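Local coordinates for foldase protein PrsA 2 (Bacillus anthracis, PDB 6VJ4) that catalyses cis-trans isomerisation of peptidyl-proline bonds, assists the folding of secreted proteins after they cross the membrane, and is important for secretion of the protective antigen, at residues 100-105 / 210-215; 125-130 / 180-185. All coordinates share one frame; numbering follows the deposited sequence.

Contact 1: 100-105 / 210-215; sequences KDVKDH and SIRKNL
V102, L215 and H105 bury the most surface where two helices meet nearly at right angles, a helix-helix crossing that joins the short helix 99-104 to the long helix 204-220 in this parvulin-family protein. All four strands of the chain's antiparallel sheet, from 110 to 198, lie in sequence between these helices, so the crossing closes a long loop that contains the sheet. The segment axes approach to 9.2 Å at 103°, and the backbones come closest at V102 and R212. V102, with two short branches, suits this point because it can face two neighbours at once. Its CG1 lies 3.8 Å from I211 CG2. CG2 instead meets the CB of R212 and lies over one face of its guanidinium, toward the rim. The arginine chain extends from the backbone and then bends at chi3 (-68°), which carries the flat group back across the valine methyl. Its charged end is held chiefly beyond the crossing, where NH1 donates to the V97 carbonyl. I211, beta-branched, turns its CG2 methyl into the angle between V102 and H105: it packs against the V102 carbonyl oxygen and, at 3.7 Å, against H105 CB. L215 completes the apolar patch one turn further along, with CD1 beside the D101 carbonyl oxygen. H105 offers a flat surface to this leucine while its ND1 serves its own backbone. That ND1 donates to D101 O at 2.7 Å, with an N-H...O angle of 155°; this bond restrains the rotation of the ring. Over the face of the ring L215 CD2 makes a CH-pi contact, 3.5 Å from the centroid and displaced toward the rim, so that its nearest ring atom is H105 NE2, 3.3 Å away.

Contact 2: 125-130 / 180-185; sequences EIKKKL and ISDPVQ
Helical backbone in 125-130 passes the extended segment 180-185, whose later residues belong to strand 184-186, with the CA atoms of K127 and D182 nearest at 6.6 Å and no direct hydrogen bond between the segments. K127 spans the gap. Its CG stands anti to the backbone N (chi1 -179°), and bends at chi2 and chi4 carry the chain slantwise across the extended segment. CE thereby comes 3.2 Å from S181 O, a buried carbonyl oxygen with no hydrogen-bonding partner in the model. A lysine suits this boundary because its methylenes can cover the backbone and I180 CG2 while the ammonium reaches polar groups. NZ donates to a water at 2.9 Å, and the water in turn donates to I180 O, bridging the two segments. D182 OD1 is a long ionic partner of NZ at 3.8 Å; the closer charge is D131, which forms a salt bridge with the same ammonium. On the side toward strand 189-198 the contact is apolar, and the branched chains of I180 and L130 suit a place shielded from water: I180 CD1 meets L130 CB at 4.1 Å, the side chains crossing at about a right angle. In this parvulin domain, helix 120-131 thus covers the approach to an edge strand. I180 and L130 both reach I192 of strand 189-198, and L130 also packs against F136 and L139 of helix 136-143.

Contact 1 joins two helices outside the four-stranded sheet, whereas contact 2 seats a helix against the run leading into an edge strand of that sheet; they share no secondary-structure element. Their centres lie 31 Å apart and their nearest atoms about 16 Å, so the two do not touch. Along the chain, contact 2 is nested within the loop that contact 1 closes. Both are partly buried, but contact 1 is nearer the centre of the chain and relies on aliphatic groups against a ring and a guanidinium. Contact 2, farther out, combines a small apolar patch with a lysine, a bridging water and a long ion pair.

Contact 1: 100-105 / 210-215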
loop_
_atom_site.group_PDB
_atom_site.type_symbol
_atom_site.label_atom_id
_atom_site.label_comp_id
_atom_site.label_asym_id
_atom_site.label_seq_id
_atom_site.Cartn_x
_atom_site.Cartn_y
_atom_site.Cartn_z
ATOM N N LYS A 100 17.082 -16.413 -19.270
ATOM C CA LYS A 100 16.003 -17.200 -19.937
ATOM C C LYS A 100 15.280 -16.316 -20.964
ATOM O O LYS A 100 15.006 -16.804 -22.081
ATOM C CB LYS A 100 14.998 -17.754 -18.928
ATOM C CG LYS A 100 13.738 -18.334 -19.561
ATOM C CD LYS A 100 12.915 -19.208 -18.642
ATOM C CE LYS A 100 11.640 -19.695 -19.301
ATOM N NZ LYS A 100 11.918 -20.416 -20.567
ATOM N N ASP A 101 14.990 -15.062 -20.606
ATOM C CA ASP A 101 14.339 -14.127 -21.562
ATOM C C ASP A 101 15.235 -13.992 -22.798
ATOM O O ASP A 101 14.701 -14.004 -23.921
ATOM C CB ASP A 101 14.105 -12.739 -20.960
ATOM C CG ASP A 101 13.028 -12.673 -19.885
ATOM O OD1 ASP A 101 12.086 -13.478 -19.949
ATOM O OD2 ASP A 101 13.138 -11.793 -18.987
ATOM N N VAL A 102 16.546 -13.841 -22.599
ATOM C CA VAL A 102 17.448 -13.692 -23.778
ATOM C C VAL A 102 17.378 -14.975 -24.618
ATOM O O VAL A 102 17.153 -14.864 -25.839
ATOM C CB VAL A 102 18.871 -13.329 -23.341
ATOM C CG1 VAL A 102 19.841 -13.281 -24.515
ATOM C CG2 VAL A 102 18.854 -12.002 -22.596
ATOM N N LYS A 103 17.507 -16.141 -23.982
ATOM C CA LYS A 103 17.459 -17.421 -24.731
ATOM C C LYS A 103 16.104 -17.576 -25.430
ATOM O O LYS A 103 16.103 -18.085 -26.538
ATOM C CB LYS A 103 17.691 -18.627 -23.817
ATOM C CG LYS A 103 19.082 -18.729 -23.218
ATOM C CD LYS A 103 19.295 -20.023 -22.446
ATOM C CE LYS A 103 20.621 -20.073 -21.721
ATOM N NZ LYS A 103 21.759 -19.845 -22.643
ATOM N N ASP A 104 15.006 -17.132 -24.807
ATOM C CA ASP A 104 13.651 -17.268 -25.412
ATOM C C ASP A 104 13.507 -16.394 -26.662
ATOM O O ASP A 104 12.527 -16.616 -27.410
ATOM C CB ASP A 104 12.536 -16.905 -24.428
ATOM C CG ASP A 104 12.352 -17.902 -23.302
ATOM O OD1 ASP A 104 12.892 -19.036 -23.420
ATOM O OD2 ASP A 104 11.681 -17.532 -22.304
ATOM N N HIS A 105 14.396 -15.418 -26.847
ATOM C CA HIS A 105 14.343 -14.516 -28.026
ATOM C C HIS A 105 15.466 -14.869 -29.004
ATOM O O HIS A 105 15.683 -14.095 -29.920
ATOM C CB HIS A 105 14.393 -13.048 -27.590
ATOM C CG HIS A 105 13.151 -12.593 -26.906
ATOM N ND1 HIS A 105 12.823 -12.996 -25.623
ATOM C CD2 HIS A 105 12.142 -11.798 -27.330
ATOM C CE1 HIS A 105 11.671 -12.459 -25.280
ATOM N NE2 HIS A 105 11.229 -11.720 -26.310
ATOM N N SER A 210 23.298 -8.435 -27.927
ATOM C CA SER A 210 22.376 -7.605 -28.750
ATOM C C SER A 210 20.914 -7.944 -28.438
ATOM O O SER A 210 20.083 -7.021 -28.435
ATOM C CB SER A 210 22.667 -7.750 -30.236
ATOM O OG SER A 210 22.392 -9.066 -30.698
ATOM N N ILE A 211 20.598 -9.230 -28.250
ATOM C CA ILE A 211 19.204 -9.611 -27.879
ATOM C C ILE A 211 18.837 -8.947 -26.550
ATOM O O ILE A 211 17.709 -8.406 -26.431
ATOM C CB ILE A 211 19.079 -11.145 -27.808
ATOM C CG1 ILE A 211 19.313 -11.780 -29.183
ATOM C CG2 ILE A 211 17.741 -11.532 -27.205
ATOM C CD1 ILE A 211 19.396 -13.299 -29.184
ATOM N N ARG A 212 19.756 -8.990 -25.582
ATOM C CA ARG A 212 19.494 -8.397 -24.244
ATOM C C ARG A 212 19.263 -6.891 -24.408
ATOM O O ARG A 212 18.291 -6.386 -23.835
ATOM C CB ARG A 212 20.655 -8.677 -23.280
ATOM C CG ARG A 212 20.489 -8.037 -21.907
ATOM C CD ARG A 212 21.611 -8.386 -20.948
ATOM N NE ARG A 212 21.580 -9.794 -20.573
ATOM C CZ ARG A 212 20.847 -10.300 -19.586
ATOM N NH1 ARG A 212 20.073 -9.516 -18.851
ATOM N NH2 ARG A 212 20.884 -11.599 -19.341
ATOM N N LYS A 213 20.123 -6.226 -25.181
ATOM C CA LYS A 213 19.999 -4.761 -25.414
ATOM C C LYS A 213 18.625 -4.451 -26.021
ATOM O O LYS A 213 17.988 -3.483 -25.560
ATOM C CB LYS A 213 21.131 -4.275 -26.321
ATOM C CG LYS A 213 21.071 -2.796 -26.696
ATOM C CD LYS A 213 22.221 -2.344 -27.563
ATOM C CE LYS A 213 23.560 -2.419 -26.858
ATOM N NZ LYS A 213 24.637 -1.801 -27.668
ATOM N N ASN A 214 18.203 -5.239 -27.018
ATOM C CA ASN A 214 16.893 -5.053 -27.703
ATOM C C ASN A 214 15.751 -5.240 -26.708
ATOM O O ASN A 214 14.823 -4.433 -26.738
ATOM C CB ASN A 214 16.686 -6.030 -28.868
ATOM C CG ASN A 214 17.387 -5.621 -30.143
ATOM O OD1 ASN A 214 17.837 -4.485 -30.273
ATOM N ND2 ASN A 214 17.449 -6.534 -31.103
ATOM N N LEU A 215 15.821 -6.266 -25.853
ATOM C CA LEU A 215 14.715 -6.487 -24.883
ATOM C C LEU A 215 14.705 -5.344 -23.864
ATOM O O LEU A 215 13.597 -4.925 -23.481
ATOM C CB LEU A 215 14.882 -7.838 -24.183
ATOM C CG LEU A 215 14.529 -9.067 -25.013
ATOM C CD1 LEU A 215 14.894 -10.332 -24.264
ATOM C CD2 LEU A 215 13.050 -9.072 -25.377
#

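Contact 2: 125-130 / 180-185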
loop_
_atom_site.group_PDB
_atom_site.type_symbol
_atom_site.label_atom_id
_atom_site.label_comp_id
_atom_site.label_asym_id
_atom_site.label_seq_id
_atom_site.Cartn_x
_atom_site.Cartn_y
_atom_site.Cartn_z
ATOM N N GLU A 125 -12.845 -17.669 -44.447
ATOM C CA GLU A 125 -13.213 -17.525 -45.879
ATOM C C GLU A 125 -11.993 -16.987 -46.639
ATOM O O GLU A 125 -11.782 -17.435 -47.781
ATOM C CB GLU A 125 -14.502 -16.719 -46.015
ATOM C CG GLU A 125 -15.732 -17.479 -45.533
ATOM C CD GLU A 125 -15.996 -18.795 -46.256
ATOM O OE1 GLU A 125 -16.303 -19.793 -45.581
ATOM O OE2 GLU A 125 -15.909 -18.817 -47.495
ATOM N N ILE A 126 -11.181 -16.134 -46.008
ATOM C CA ILE A 126 -9.940 -15.652 -46.686
ATOM C C ILE A 126 -9.009 -16.839 -46.915
ATOM O O ILE A 126 -8.463 -16.945 -48.016
ATOM C CB ILE A 126 -9.283 -14.504 -45.900
ATOM C CG1 ILE A 126 -10.075 -13.219 -46.150
ATOM C CG2 ILE A 126 -7.817 -14.332 -46.270
ATOM C CD1 ILE A 126 -9.684 -12.071 -45.296
ATOM N N LYS A 127 -8.843 -17.698 -45.900
ATOM C CA LYS A 127 -7.960 -18.886 -46.033
ATOM C C LYS A 127 -8.448 -19.768 -47.199
ATOM O O LYS A 127 -7.612 -20.213 -48.003
ATOM C CB LYS A 127 -7.959 -19.680 -44.717
ATOM C CG LYS A 127 -7.083 -20.923 -44.706
ATOM C CD LYS A 127 -5.641 -20.645 -45.070
ATOM C CE LYS A 127 -4.673 -21.744 -44.668
ATOM N NZ LYS A 127 -5.022 -23.044 -45.271
ATOM N N LYS A 128 -9.749 -19.997 -47.275
ATOM C CA LYS A 128 -10.341 -20.827 -48.362
ATOM C C LYS A 128 -9.959 -20.260 -49.740
ATOM O O LYS A 128 -9.538 -21.061 -50.611
ATOM C CB LYS A 128 -11.856 -20.921 -48.177
ATOM C CG LYS A 128 -12.312 -21.919 -47.122
ATOM C CD LYS A 128 -13.815 -22.067 -47.064
ATOM C CE LYS A 128 -14.277 -23.104 -46.061
ATOM N NZ LYS A 128 -13.868 -22.752 -44.681
ATOM N N LYS A 129 -9.991 -18.935 -49.894
ATOM C CA LYS A 129 -9.670 -18.279 -51.195
ATOM C C LYS A 129 -8.180 -18.441 -51.501
ATOM O O LYS A 129 -7.828 -18.813 -52.640
ATOM C CB LYS A 129 -10.079 -16.805 -51.165
ATOM C CG LYS A 129 -11.572 -16.532 -51.298
ATOM C CD LYS A 129 -11.905 -15.080 -51.109
ATOM C CE LYS A 129 -13.388 -14.782 -51.180
ATOM N NZ LYS A 129 -13.643 -13.354 -50.874
ATOM N N LEU A 130 -7.323 -18.180 -50.518
ATOM C CA LEU A 130 -5.867 -18.342 -50.742
ATOM C C LEU A 130 -5.536 -19.803 -51.103
ATOM O O LEU A 130 -4.638 -20.007 -51.924
ATOM C CB LEU A 130 -5.126 -17.925 -49.478
ATOM C CG LEU A 130 -5.270 -16.453 -49.112
ATOM C CD1 LEU A 130 -4.790 -16.197 -47.689
ATOM C CD2 LEU A 130 -4.530 -15.586 -50.104
ATOM N N ILE A 180 0.895 -20.863 -45.567
ATOM C CA ILE A 180 -0.131 -19.923 -45.041
ATOM C C ILE A 180 -0.780 -20.552 -43.808
ATOM O O ILE A 180 -1.165 -21.746 -43.855
ATOM C CB ILE A 180 -1.122 -19.580 -46.156
ATOM C CG1 ILE A 180 -0.396 -18.962 -47.361
ATOM C CG2 ILE A 180 -2.221 -18.662 -45.633
ATOM C CD1 ILE A 180 -1.262 -18.821 -48.599
ATOM N N SER A 181 -0.930 -19.764 -42.757
ATOM C CA SER A 181 -1.535 -20.254 -41.505
ATOM C C SER A 181 -3.053 -20.329 -41.605
ATOM O O SER A 181 -3.645 -19.660 -42.473
ATOM C CB SER A 181 -1.208 -19.354 -40.366
ATOM O OG SER A 181 -1.952 -18.140 -40.451
ATOM N N ASP A 182 -3.626 -21.126 -40.705
ATOM C CA ASP A 182 -5.080 -21.020 -40.436
ATOM C C ASP A 182 -5.232 -19.732 -39.632
ATOM O O ASP A 182 -4.225 -19.098 -39.274
ATOM C CB ASP A 182 -5.569 -22.272 -39.711
ATOM C CG ASP A 182 -5.837 -23.390 -40.691
ATOM O OD1 ASP A 182 -6.491 -23.110 -41.730
ATOM O OD2 ASP A 182 -5.364 -24.489 -40.442
ATOM N N PRO A 183 -6.460 -19.275 -39.340
ATOM C CA PRO A 183 -6.659 -18.050 -38.572
ATOM C C PRO A 183 -5.987 -18.136 -37.207
ATOM O O PRO A 183 -6.121 -19.154 -36.520
ATOM C CB PRO A 183 -8.185 -17.950 -38.428
ATOM C CG PRO A 183 -8.684 -18.707 -39.652
ATOM C CD PRO A 183 -7.741 -19.885 -39.748
ATOM N N VAL A 184 -5.218 -17.098 -36.906
ATOM C CA VAL A 184 -4.476 -16.964 -35.631
ATOM C C VAL A 184 -5.099 -15.829 -34.835
ATOM O O VAL A 184 -5.018 -14.667 -35.295
ATOM C CB VAL A 184 -2.984 -16.699 -35.900
ATOM C CG1 VAL A 184 -2.224 -16.493 -34.603
ATOM C CG2 VAL A 184 -2.380 -17.810 -36.739
ATOM N N GLN A 185 -5.638 -16.152 -33.661
ATOM C CA GLN A 185 -6.255 -15.098 -32.833
ATOM C C GLN A 185 -5.169 -14.337 -32.087
ATOM O O GLN A 185 -4.210 -14.976 -31.594
ATOM C CB GLN A 185 -7.259 -15.674 -31.843
ATOM C CG GLN A 185 -8.089 -14.591 -31.176
ATOM C CD GLN A 185 -9.044 -15.163 -30.164
ATOM O OE1 GLN A 185 -8.721 -16.110 -29.451
ATOM N NE2 GLN A 185 -10.218 -14.563 -30.072
HETATM O O HOH W 1 -2.403 -24.201 -45.138
#